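Local coordinates for protein carbohydrate oxidase (Microdochium nivale, PDB 3RJA) that oxidises the C1 hydroxyl of mono-, oligo- and polysaccharides with FAD, passing the electrons to oxygen to give lactones and hydrogen peroxide, at residues A[27-32]-A[315-320]; A[232-237]-A[326-331]; A[348-353]-A[390-395]. One frame throughout, in Å; residues are numbered along the deposited sequence.

Contact 1. Residues A[27-32]-A[315-320]. With ABL ((2R,3R,4R,5R)-4,5-dihydroxy-2-(hydroxymethyl)-6-oxopiperidin-3-yl beta-D-glucopyranoside), chain G; SO4 (sulfate ion), chain J.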
# COMPACT_ATOMS: atom_id res chain seq x y z
N GLU A 27 -13.97 10.69 9.27
CA GLU A 27 -13.31 9.81 10.21
C GLU A 27 -12.10 9.13 9.54
O GLU A 27 -12.27 8.44 8.53
CB GLU A 27 -14.30 8.74 10.72
CG GLU A 27 -13.73 7.79 11.80
CD GLU A 27 -14.74 6.73 12.26
OE1 GLU A 27 -15.43 6.13 11.40
OE2 GLU A 27 -14.85 6.52 13.49
N PRO A 28 -10.89 9.33 10.09
CA PRO A 28 -9.67 8.67 9.52
C PRO A 28 -9.66 7.18 9.83
O PRO A 28 -10.26 6.78 10.85
CB PRO A 28 -8.53 9.29 10.31
CG PRO A 28 -9.19 9.66 11.70
CD PRO A 28 -10.61 10.05 11.35
N PHE A 29 -8.95 6.38 9.03
CA PHE A 29 -8.70 4.99 9.43
C PHE A 29 -7.84 4.97 10.72
O PHE A 29 -8.09 4.16 11.62
CB PHE A 29 -8.03 4.17 8.30
CG PHE A 29 -7.50 2.82 8.76
CD1 PHE A 29 -8.40 1.78 9.08
CD2 PHE A 29 -6.14 2.59 8.87
CE1 PHE A 29 -7.91 0.53 9.52
CE2 PHE A 29 -5.63 1.33 9.33
CZ PHE A 29 -6.50 0.31 9.63
N ASN A 30 -6.82 5.82 10.77
CA ASN A 30 -5.94 5.98 11.93
C ASN A 30 -6.47 7.12 12.80
O ASN A 30 -6.21 8.32 12.53
CB ASN A 30 -4.48 6.26 11.51
CG ASN A 30 -3.51 6.05 12.67
OD1 ASN A 30 -3.95 5.89 13.81
ND2 ASN A 30 -2.21 6.03 12.40
N ILE A 31 -7.22 6.77 13.84
CA ILE A 31 -7.84 7.78 14.70
C ILE A 31 -6.84 8.51 15.60
O ILE A 31 -7.19 9.49 16.26
CB ILE A 31 -8.99 7.22 15.53
CG1 ILE A 31 -8.48 6.11 16.48
CG2 ILE A 31 -10.13 6.82 14.60
CD1 ILE A 31 -9.43 5.81 17.63
N ARG A 32 -5.59 8.04 15.60
CA ARG A 32 -4.52 8.79 16.20
C ARG A 32 -4.37 10.12 15.47
O ARG A 32 -3.78 11.07 16.00
CB ARG A 32 -3.20 8.02 16.09
CG ARG A 32 -2.05 8.63 16.90
CD ARG A 32 -0.80 7.77 16.86
NE ARG A 32 -0.11 7.77 15.56
CZ ARG A 32 0.66 8.76 15.10
NH1 ARG A 32 1.27 8.64 13.93
NH2 ARG A 32 0.82 9.87 15.80
N PRO A 315 -13.39 -1.01 10.20
CA PRO A 315 -13.25 -0.42 11.54
C PRO A 315 -11.93 0.33 11.67
O PRO A 315 -10.92 -0.07 11.07
CB PRO A 315 -13.28 -1.65 12.48
CG PRO A 315 -14.11 -2.71 11.68
CD PRO A 315 -13.76 -2.44 10.23
N VAL A 316 -11.93 1.39 12.46
CA VAL A 316 -10.76 2.25 12.59
C VAL A 316 -9.82 1.61 13.57
O VAL A 316 -10.21 0.72 14.34
CB VAL A 316 -11.14 3.67 13.09
CG1 VAL A 316 -12.05 4.39 12.06
CG2 VAL A 316 -11.81 3.62 14.49
N GLU A 317 -8.56 2.07 13.53
CA GLU A 317 -7.54 1.59 14.44
C GLU A 317 -6.74 2.77 14.94
O GLU A 317 -6.87 3.89 14.42
CB GLU A 317 -6.61 0.57 13.74
CG GLU A 317 -7.37 -0.65 13.17
CD GLU A 317 -6.46 -1.71 12.51
OE1 GLU A 317 -5.22 -1.70 12.69
OE2 GLU A 317 -7.00 -2.54 11.78
N ASN A 318 -5.90 2.52 15.94
CA ASN A 318 -5.19 3.58 16.64
C ASN A 318 -3.71 3.19 16.77
O ASN A 318 -3.36 2.35 17.62
CB ASN A 318 -5.85 3.78 18.01
CG ASN A 318 -5.18 4.85 18.84
OD1 ASN A 318 -4.60 5.81 18.30
ND2 ASN A 318 -5.22 4.70 20.16
N PHE A 319 -2.84 3.77 15.95
CA PHE A 319 -1.55 3.11 15.77
C PHE A 319 -0.45 3.97 15.18
O PHE A 319 -0.68 5.11 14.75
CB PHE A 319 -1.75 1.86 14.85
CG PHE A 319 -2.06 2.23 13.39
CD1 PHE A 319 -3.37 2.49 12.98
CD2 PHE A 319 -1.04 2.30 12.45
CE1 PHE A 319 -3.64 2.82 11.64
CE2 PHE A 319 -1.30 2.63 11.11
CZ PHE A 319 -2.58 2.89 10.70
N TYR A 320 0.75 3.39 15.18
CA TYR A 320 1.89 3.94 14.51
C TYR A 320 2.51 2.81 13.70
O TYR A 320 2.44 1.63 14.09
CB TYR A 320 2.91 4.48 15.51
CG TYR A 320 4.12 5.11 14.84
CD1 TYR A 320 3.98 6.14 13.89
CD2 TYR A 320 5.40 4.69 15.16
CE1 TYR A 320 5.08 6.73 13.29
CE2 TYR A 320 6.51 5.27 14.57
CZ TYR A 320 6.34 6.29 13.63
OH TYR A 320 7.47 6.84 13.04
C1A ABL G . -1.07 -4.35 5.93
O1A ABL G . -0.45 -3.82 4.98
C2A ABL G . -1.03 -5.87 6.15
O2A ABL G . -0.94 -6.49 4.87
C3A ABL G . -2.24 -6.42 6.94
O3A ABL G . -1.90 -7.77 7.34
C4A ABL G . -2.46 -5.59 8.18
O1 ABL G . -3.56 -6.09 8.98
C5A ABL G . -2.78 -4.11 7.76
N5 ABL G . -1.79 -3.59 6.79
C6A ABL G . -2.76 -3.13 8.96
O6A ABL G . -3.60 -1.98 8.78
C1 ABL G . -3.28 -6.93 10.14
C2 ABL G . -4.43 -6.84 11.17
O2 ABL G . -4.58 -5.47 11.57
C3 ABL G . -4.12 -7.75 12.36
O3 ABL G . -5.17 -7.72 13.33
C4 ABL G . -3.85 -9.20 11.83
O4 ABL G . -3.57 -10.11 12.88
C5 ABL G . -2.69 -9.18 10.83
O5 ABL G . -3.03 -8.28 9.75
C6 ABL G . -2.33 -10.58 10.31
O6 ABL G . -3.41 -11.26 9.75
S SO4 J . 0.24 13.19 17.47
O1 SO4 J . -0.57 12.01 17.77
O2 SO4 J . -0.47 14.01 16.47
O3 SO4 J . 0.42 13.96 18.72
O4 SO4 J . 1.54 12.81 16.93

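Contact 2. Residues A[232-237]-A[326-331]. With ZN (zinc ion), chain F.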
# COMPACT_ATOMS: atom_id res chain seq x y z
N ALA A 232 18.14 -18.32 6.09
CA ALA A 232 17.68 -19.39 5.20
C ALA A 232 16.55 -18.91 4.29
O ALA A 232 16.48 -19.27 3.11
CB ALA A 232 17.23 -20.64 6.03
N VAL A 233 15.66 -18.08 4.82
CA VAL A 233 14.54 -17.58 4.01
C VAL A 233 15.08 -16.62 2.95
O VAL A 233 14.63 -16.67 1.81
CB VAL A 233 13.44 -16.94 4.87
CG1 VAL A 233 12.30 -16.36 3.97
CG2 VAL A 233 12.87 -17.97 5.90
N GLU A 234 16.08 -15.80 3.29
CA GLU A 234 16.59 -14.88 2.28
C GLU A 234 17.23 -15.64 1.13
O GLU A 234 17.05 -15.25 -0.05
CB GLU A 234 17.56 -13.83 2.83
CG GLU A 234 18.10 -12.95 1.67
CD GLU A 234 18.83 -11.69 2.11
OE1 GLU A 234 18.38 -11.07 3.12
OE2 GLU A 234 19.85 -11.31 1.44
N ASP A 235 17.94 -16.74 1.45
CA ASP A 235 18.58 -17.57 0.43
C ASP A 235 17.56 -18.11 -0.55
O ASP A 235 17.73 -18.04 -1.77
CB ASP A 235 19.34 -18.78 1.05
CG ASP A 235 20.58 -18.37 1.83
OD1 ASP A 235 21.12 -17.28 1.58
OD2 ASP A 235 21.03 -19.16 2.69
N TYR A 236 16.51 -18.71 0.02
CA TYR A 236 15.46 -19.33 -0.77
C TYR A 236 14.79 -18.23 -1.62
O TYR A 236 14.55 -18.41 -2.83
CB TYR A 236 14.46 -20.03 0.15
CG TYR A 236 13.27 -20.63 -0.57
CD1 TYR A 236 13.38 -21.86 -1.26
CD2 TYR A 236 12.03 -20.00 -0.54
CE1 TYR A 236 12.27 -22.43 -1.92
CE2 TYR A 236 10.92 -20.57 -1.17
CZ TYR A 236 11.04 -21.77 -1.86
OH TYR A 236 9.93 -22.29 -2.51
N ALA A 237 14.52 -17.09 -1.01
CA ALA A 237 13.90 -15.97 -1.72
C ALA A 237 14.80 -15.53 -2.89
O ALA A 237 14.34 -15.42 -4.04
CB ALA A 237 13.64 -14.79 -0.76
N LEU A 326 14.72 -3.43 1.67
CA LEU A 326 16.16 -3.71 1.76
C LEU A 326 16.63 -4.55 0.61
O LEU A 326 15.94 -5.49 0.20
CB LEU A 326 16.50 -4.48 3.04
CG LEU A 326 15.90 -4.03 4.38
CD1 LEU A 326 16.18 -5.15 5.42
CD2 LEU A 326 16.46 -2.66 4.82
N LYS A 327 17.84 -4.23 0.11
CA LYS A 327 18.50 -5.13 -0.84
C LYS A 327 18.73 -6.49 -0.19
O LYS A 327 18.56 -7.52 -0.83
CB LYS A 327 19.84 -4.55 -1.33
CG LYS A 327 19.66 -3.26 -2.07
CD LYS A 327 20.93 -2.84 -2.83
CE LYS A 327 20.64 -1.58 -3.61
NZ LYS A 327 21.91 -0.79 -3.85
N SER A 328 19.14 -6.48 1.07
CA SER A 328 19.45 -7.70 1.80
C SER A 328 19.36 -7.42 3.26
O SER A 328 19.74 -6.33 3.71
CB SER A 328 20.90 -8.15 1.55
OG SER A 328 21.17 -9.33 2.32
N ILE A 329 18.94 -8.40 4.05
CA ILE A 329 18.99 -8.18 5.50
C ILE A 329 20.28 -8.79 6.14
O ILE A 329 20.54 -8.61 7.34
CB ILE A 329 17.70 -8.69 6.22
CG1 ILE A 329 17.50 -7.94 7.56
CG2 ILE A 329 17.74 -10.21 6.37
CD1 ILE A 329 16.17 -8.24 8.28
N LYS A 330 21.05 -9.51 5.34
CA LYS A 330 22.25 -10.22 5.86
C LYS A 330 23.26 -9.30 6.57
O LYS A 330 23.41 -8.12 6.23
CB LYS A 330 22.94 -11.03 4.74
CG LYS A 330 22.10 -12.19 4.23
CD LYS A 330 22.76 -12.88 3.04
CE LYS A 330 21.92 -14.05 2.57
NZ LYS A 330 22.56 -14.77 1.44
N GLY A 331 23.93 -9.84 7.57
CA GLY A 331 25.06 -9.16 8.19
C GLY A 331 24.69 -8.61 9.55
O GLY A 331 23.95 -9.22 10.32
ZN ZN F . 22.78 -18.63 3.48

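Contact 3. Residues A[348-353]-A[390-395]. With ABL ((2R,3R,4R,5R)-4,5-dihydroxy-2-(hydroxymethyl)-6-oxopiperidin-3-yl beta-D-glucopyranoside), chain G.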
# COMPACT_ATOMS: atom_id res chain seq x y z
N VAL A 348 7.62 -6.03 24.92
CA VAL A 348 6.58 -5.01 24.77
C VAL A 348 5.23 -5.73 24.82
O VAL A 348 4.84 -6.41 23.87
CB VAL A 348 6.72 -4.17 23.48
CG1 VAL A 348 5.54 -3.19 23.37
CG2 VAL A 348 8.01 -3.38 23.50
N LYS A 349 4.52 -5.55 25.92
CA LYS A 349 3.29 -6.30 26.15
C LYS A 349 2.07 -5.42 26.36
O LYS A 349 0.94 -5.92 26.44
CB LYS A 349 3.45 -7.24 27.36
CG LYS A 349 4.70 -8.16 27.31
CD LYS A 349 4.60 -9.27 26.22
CE LYS A 349 3.52 -10.32 26.55
NZ LYS A 349 3.42 -11.43 25.52
N ASP A 350 2.28 -4.12 26.47
CA ASP A 350 1.18 -3.22 26.77
C ASP A 350 0.28 -2.90 25.56
O ASP A 350 -0.82 -2.36 25.74
CB ASP A 350 1.66 -1.93 27.46
CG ASP A 350 2.54 -1.09 26.57
OD1 ASP A 350 3.39 -1.64 25.83
OD2 ASP A 350 2.40 0.14 26.63
N ARG A 351 0.72 -3.27 24.36
CA ARG A 351 -0.17 -3.15 23.20
C ARG A 351 0.15 -4.22 22.13
O ARG A 351 1.17 -4.88 22.21
CB ARG A 351 -0.11 -1.72 22.63
CG ARG A 351 1.14 -1.43 21.83
CD ARG A 351 2.35 -1.23 22.71
NE ARG A 351 3.34 -0.43 22.02
CZ ARG A 351 4.36 0.19 22.59
NH1 ARG A 351 5.19 0.89 21.84
NH2 ARG A 351 4.54 0.12 23.94
N PHE A 352 -0.74 -4.37 21.15
CA PHE A 352 -0.49 -5.28 20.02
C PHE A 352 0.58 -4.69 19.06
O PHE A 352 0.58 -3.48 18.78
CB PHE A 352 -1.79 -5.52 19.27
CG PHE A 352 -1.65 -6.39 18.06
CD1 PHE A 352 -1.24 -7.71 18.18
CD2 PHE A 352 -1.93 -5.88 16.78
CE1 PHE A 352 -1.10 -8.52 17.05
CE2 PHE A 352 -1.81 -6.68 15.63
CZ PHE A 352 -1.40 -8.01 15.77
N TRP A 353 1.49 -5.53 18.59
CA TRP A 353 2.42 -5.11 17.55
C TRP A 353 2.67 -6.31 16.65
O TRP A 353 2.50 -7.45 17.08
CB TRP A 353 3.75 -4.55 18.11
CG TRP A 353 4.57 -5.53 18.94
CD1 TRP A 353 4.65 -5.59 20.32
CD2 TRP A 353 5.45 -6.57 18.45
NE1 TRP A 353 5.49 -6.60 20.71
CE2 TRP A 353 5.99 -7.23 19.60
CE3 TRP A 353 5.82 -7.01 17.17
CZ2 TRP A 353 6.91 -8.30 19.49
CZ3 TRP A 353 6.71 -8.09 17.06
CH2 TRP A 353 7.23 -8.74 18.22
N ASP A 390 2.32 -0.87 15.30
CA ASP A 390 2.25 -0.68 16.74
C ASP A 390 0.86 -0.14 17.11
O ASP A 390 0.56 1.04 16.93
CB ASP A 390 3.33 0.32 17.13
CG ASP A 390 3.51 0.47 18.62
OD1 ASP A 390 2.80 -0.24 19.39
OD2 ASP A 390 4.35 1.33 19.01
N ARG A 391 -0.01 -1.02 17.60
CA ARG A 391 -1.41 -0.67 17.75
C ARG A 391 -1.99 -0.71 19.20
O ARG A 391 -1.99 -1.75 19.84
CB ARG A 391 -2.28 -1.54 16.83
CG ARG A 391 -3.76 -1.27 17.01
CD ARG A 391 -4.62 -1.97 15.99
NE ARG A 391 -4.84 -3.40 16.24
CZ ARG A 391 -4.87 -4.34 15.27
NH1 ARG A 391 -4.62 -4.05 13.97
NH2 ARG A 391 -5.13 -5.61 15.60
N TYR A 392 -2.53 0.42 19.64
CA TYR A 392 -3.27 0.53 20.89
C TYR A 392 -4.78 0.40 20.64
O TYR A 392 -5.26 0.46 19.48
CB TYR A 392 -2.96 1.87 21.55
CG TYR A 392 -1.60 1.92 22.22
CD1 TYR A 392 -0.44 2.09 21.46
CD2 TYR A 392 -1.48 1.80 23.62
CE1 TYR A 392 0.81 2.15 22.06
CE2 TYR A 392 -0.24 1.84 24.24
CZ TYR A 392 0.90 2.01 23.47
OH TYR A 392 2.12 2.08 24.07
N ASP A 393 -5.53 0.18 21.72
CA ASP A 393 -6.99 0.10 21.61
C ASP A 393 -7.54 1.48 21.25
O ASP A 393 -6.91 2.51 21.52
CB ASP A 393 -7.60 -0.37 22.94
CG ASP A 393 -7.23 -1.78 23.27
OD1 ASP A 393 -7.07 -2.59 22.33
OD2 ASP A 393 -7.10 -2.08 24.48
N ASN A 394 -8.72 1.50 20.65
CA ASN A 394 -9.32 2.76 20.23
C ASN A 394 -9.76 3.67 21.37
O ASN A 394 -9.89 4.86 21.18
CB ASN A 394 -10.46 2.53 19.23
CG ASN A 394 -9.94 1.97 17.90
OD1 ASN A 394 -8.74 2.10 17.58
ND2 ASN A 394 -10.83 1.34 17.12
N ASN A 395 -9.97 3.10 22.56
CA ASN A 395 -10.24 3.92 23.75
C ASN A 395 -8.98 4.31 24.55
O ASN A 395 -9.09 4.71 25.71
CB ASN A 395 -11.30 3.27 24.66
CG ASN A 395 -10.88 1.89 25.20
OD1 ASN A 395 -9.70 1.56 25.25
ND2 ASN A 395 -11.87 1.09 25.62
C1A ABL G . -1.07 -4.35 5.93
O1A ABL G . -0.45 -3.82 4.98
C2A ABL G . -1.03 -5.87 6.15
O2A ABL G . -0.94 -6.49 4.87
C3A ABL G . -2.24 -6.42 6.94
O3A ABL G . -1.90 -7.77 7.34
C4A ABL G . -2.46 -5.59 8.18
O1 ABL G . -3.56 -6.09 8.98
C5A ABL G . -2.78 -4.11 7.76
N5 ABL G . -1.79 -3.59 6.79
C6A ABL G . -2.76 -3.13 8.96
O6A ABL G . -3.60 -1.98 8.78
C1 ABL G . -3.28 -6.93 10.14
C2 ABL G . -4.43 -6.84 11.17
O2 ABL G . -4.58 -5.47 11.57
C3 ABL G . -4.12 -7.75 12.36
O3 ABL G . -5.17 -7.72 13.33
C4 ABL G . -3.85 -9.20 11.83
O4 ABL G . -3.57 -10.11 12.88
C5 ABL G . -2.69 -9.18 10.83
O5 ABL G . -3.03 -8.28 9.75
C6 ABL G . -2.33 -10.58 10.31
O6 ABL G . -3.41 -11.26 9.75

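Contact 1. Residues A[27-32]-A[315-320]
Two torsions bring the Asn30 amide over the Phe319 ring. In Asn30, CG stands opposite the backbone N (chi1 -164°), whereas the Phe319 ring is held between its own N and carbonyl carbon (chi1 70°). Amide and ring stack as a result, their planes 6° apart, with ND2 3.5 Å above the ring plane, near its centre. The motif on the Asn30 side is an Asx turn: OD1 accepts from Arg32 N two residues on. OD1 also takes Phe319 N, at 3.2 Å, from the other face of the amide plane. ND2 donates to Phe319 O and, outside the contact, to Tyr72 O. An alanine at Asn30 would remove the amide, and Phe319 N and Arg32 N would probably both lose their acceptor while one face of the ring lost its cover.

A single beta bridge, Asn30 with Glu317, runs alongside. Glu317 N reaches Phe29 O at 2.9 Å and Ile31 N reaches Glu317 O at 3.0 Å.

The Phe29 ring, which also touches the flavin cofactor, lies beside the Glu317 side chain, CZ 3.5 Å from CD. Its CE2 packs on Phe319 CE1. Glu317 OE1 is held by Arg391 and Tyr389. Phe29 and Glu317 both belong to the pocket of the bound substrate analogue. Ile31 CG2 packs on Val316 CG2 at 3.6 Å. Arg32 bends at CG-CD and brings its guanidinium edge to the same carbonyl that Asn30 uses: NE donates to Phe319 O at 2.8 Å, from the face opposite to Asn30 ND2.

Contact 2. Residues A[232-237]-A[326-331]
Ser328 is the first residue of 326-331 to meet the helix. Its OG donates to Glu234 OE2 at 2.5 Å, a short bond on the syn lone pair, the side of the other oxygen. The same OG accepts from Lys330 N at 3.0 Å, which closes an ST turn. The hydroxyl thus gives one bond and accepts another, tying the turn to the carboxylate.

Ile329 follows. Its backbone N donates to Glu234 OE1 at 2.9 Å, again on the syn lone pair, with an angle of 165° at the hydrogen. One carboxylate therefore grips two successive residues, one oxygen to each. Glu234 gets there with CG opposite its backbone N (chi1 177°) and the chain extended beyond. Ile329 CG2 also lies 3.4 Å from Glu234 OE1. Outside the contact, Arg238 pairs with OE2 and Trp384 NE1 donates to OE1, so both oxygens have further partners, and the charge is probably offset mainly by Arg238.

Lys330 comes next, its chain extended beyond CG. CG and CD pass by Glu234 OE2, and CE lies 3.6 Å from that oxygen. NZ goes on to Asp235 OD1, a salt bridge of 2.9 Å that meets the oxygen nearly along its C-O bond. The other oxygen, Asp235 OD2, binds a zinc ion at 2.0 Å, a site it shares with Glu231. The lysine and the metal thus draw on different oxygens of one carboxylate.

The loop links strand 318-326 to helix 332-345. It rests on helix 223-239, where Ile329 touches Ile230, and Ile329 also packs on Trp384 of strand 384-392.

Contact 3. Residues A[348-353]-A[390-395]
Arg351 packs on Tyr392 from its first side-chain carbon. CB sits over the ring centre, 3.7 Å from the centroid and almost on the ring normal, a CH-pi contact. CG then turns into the position between the backbone N and carbonyl carbon (chi1 76°), passing 3.2 Å from Asp390 OD1. CD lies 3.6 Å from Tyr392 OH. NE donates to Asp390 OD1 at 2.7 Å, and NH1 to Asp390 OD2 at 3.0 Å. This is a side-on, two-nitrogen grip with guanidinium and carboxylate nearly coplanar. NH2 pairs with Asp350 OD1, completing a salt-bridge network. Val348 CG1 and Tyr392 OH lie over opposite faces of the guanidinium. That hydroxyl is hydrogen-bonded to Ser402.

Beside this, Phe352 and Arg391 form a hydrogen-bonded antiparallel pair. Arg391 N reaches Phe352 O at 2.8 Å, while the return bond is weak. Phe352 CD2 lies over one face of the Arg391 guanidinium. Arg391 NH1 donates to O2 of the bound substrate analogue at 2.8 Å and has Glu317 as second partner, while NH2 donates to O3. The pair joins two neighbouring inner strands, 352-359 and 384-392, near one end of each, in the large antiparallel sheet that lines the carbohydrate-binding site.

Contacts 1 and 3 are neighbours on one sheet, their centres about 12 Å apart, because strands 318-326 and 384-392 run side by side. Glu317 OE1 of contact 1 makes a salt bridge with Arg391 NH1 of contact 3, at 2.7 Å. Tyr320 O lies 2.8 Å from Asp390 N, probably a hydrogen bond. Both contacts touch the bound substrate analogue, and Phe29 in contact 1 also touches the flavin. Contact 2 stands apart: its centre is about 32 Å from that of contact 1 and about 29 Å from that of contact 3. It lies at the far end of strand 318-326, with a zinc site instead of the sugar.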